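Local coordinates for protein 3-alpha-hydroxysteroid dehydrogenase (Pseudomonas sp., PDB 2DKN) that binds NADH in a Rossmann fold of the short-chain dehydrogenase family and probably catalyses the reversible, NAD-dependent oxidation of 3-alpha-hydroxysteroids, at residues 75-78 with 79-83. Sequence-based numbering, arbitrary orientation.
Sequences TAAN and SGLVV
The backbone carbonyl oxygen of N78 accepts two weak hydrogen bonds from the helix that follows it. L81 N lies 3.2 Å from N78 O, and its N-H points well off the oxygen, at 128°. V82 N is 3.4 Å from N78 O but much straighter, at 161°. The second bond is the usual i to i+4 bond of a helix, and V83 N to S79 O continues the pattern one residue on. N78 is the N-cap of helix 79-102. Its side chain folds over the first turn beside G80 and L81, with CG set between its own N and carbonyl carbon (chi1 51°). G80 N also has a partner beyond the turn, hydrogen-bonding to E144 OE2 of helix 136-146.

Ahead of the cap, the loop lays two small side chains against the helix. A76 CB meets V82 CG2 at 3.6 Å. V82 CG2 also lies close to N78 O. A77 CB touches L81 CD2 at 3.8 Å, and L81 CD2 stands 4.3 Å from A76 CB. The turn about the CB-CG bond of L81 brings CD2, one of its two methyls, against A77. The side chains of S79 and V82 touch helix 149-166, while the L81 side chain comes within about 5 Å of the bound NADH.

Backbone bonds and methyl contacts together tie the loop after strand 65-68 to the start of helix 79-102. The carboxylate of E144 at G80 N would probably interact favourably with the positive end of the helix dipole.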
loop_
_atom_site.group_PDB
_atom_site.type_symbol
_atom_site.label_atom_id
_atom_site.label_comp_id
_atom_site.label_asym_id
_atom_site.label_seq_id
_atom_site.Cartn_x
_atom_site.Cartn_y
_atom_site.Cartn_z
ATOM N N THR A 75 17.961 -17.764 -3.955
ATOM C CA THR A 75 18.524 -19.122 -3.915
ATOM C C THR A 75 17.870 -20.107 -4.903
ATOM O O THR A 75 18.123 -21.313 -4.840
ATOM C CB THR A 75 18.544 -19.720 -2.478
ATOM O OG1 THR A 75 17.207 -19.814 -1.966
ATOM C CG2 THR A 75 19.382 -18.845 -1.533
ATOM N N ALA A 76 17.034 -19.603 -5.816
ATOM C CA ALA A 76 16.462 -20.439 -6.874
ATOM C C ALA A 76 17.563 -21.040 -7.741
ATOM O O ALA A 76 18.685 -20.506 -7.797
ATOM C CB ALA A 76 15.485 -19.600 -7.757
ATOM N N ALA A 77 17.202 -22.100 -8.468
ATOM C CA ALA A 77 18.115 -22.865 -9.322
ATOM C C ALA A 77 18.914 -21.989 -10.280
ATOM O O ALA A 77 20.141 -22.136 -10.431
ATOM C CB ALA A 77 17.321 -23.923 -10.111
ATOM N N ASN A 78 18.222 -21.060 -10.927
ATOM C CA ASN A 78 18.866 -20.158 -11.873
ATOM C C ASN A 78 17.970 -18.954 -12.141
ATOM O O ASN A 78 16.821 -18.931 -11.717
ATOM C CB ASN A 78 19.231 -20.887 -13.183
ATOM C CG ASN A 78 18.053 -21.670 -13.784
ATOM O OD1 ASN A 78 18.085 -22.912 -13.900
ATOM N ND2 ASN A 78 17.025 -20.963 -14.156
ATOM N N SER A 79 18.504 -17.958 -12.841
ATOM C CA SER A 79 17.746 -16.744 -13.162
ATOM C C SER A 79 16.532 -17.027 -14.028
ATOM O O SER A 79 15.503 -16.368 -13.888
ATOM C CB SER A 79 18.664 -15.743 -13.855
ATOM O OG SER A 79 19.608 -15.254 -12.920
ATOM N N GLY A 80 16.643 -17.996 -14.936
ATOM C CA GLY A 80 15.521 -18.357 -15.810
ATOM C C GLY A 80 14.324 -18.832 -15.003
ATOM O O GLY A 80 13.169 -18.492 -15.314
ATOM N N LEU A 81 14.592 -19.595 -13.947
ATOM C CA LEU A 81 13.508 -20.153 -13.147
ATOM C C LEU A 81 12.772 -19.026 -12.407
ATOM O O LEU A 81 11.547 -19.035 -12.312
ATOM C CB LEU A 81 14.059 -21.189 -12.149
ATOM C CG LEU A 81 13.039 -21.776 -11.172
ATOM C CD1 LEU A 81 11.941 -22.526 -11.944
ATOM C CD2 LEU A 81 13.746 -22.704 -10.163
ATOM N N VAL A 82 13.541 -18.067 -11.896
ATOM C CA VAL A 82 13.000 -16.898 -11.182
ATOM C C VAL A 82 11.975 -16.161 -12.064
ATOM O O VAL A 82 10.840 -15.875 -11.632
ATOM C CB VAL A 82 14.140 -15.945 -10.730
ATOM C CG1 VAL A 82 13.570 -14.672 -10.116
ATOM C CG2 VAL A 82 15.072 -16.658 -9.736
ATOM N N VAL A 83 12.352 -15.892 -13.313
ATOM C CA VAL A 83 11.451 -15.229 -14.246
ATOM C C VAL A 83 10.236 -16.098 -14.571
ATOM O O VAL A 83 9.108 -15.618 -14.607
ATOM C CB VAL A 83 12.205 -14.848 -15.551
ATOM C CG1 VAL A 83 11.233 -14.519 -16.669
ATOM C CG2 VAL A 83 13.147 -13.677 -15.258
#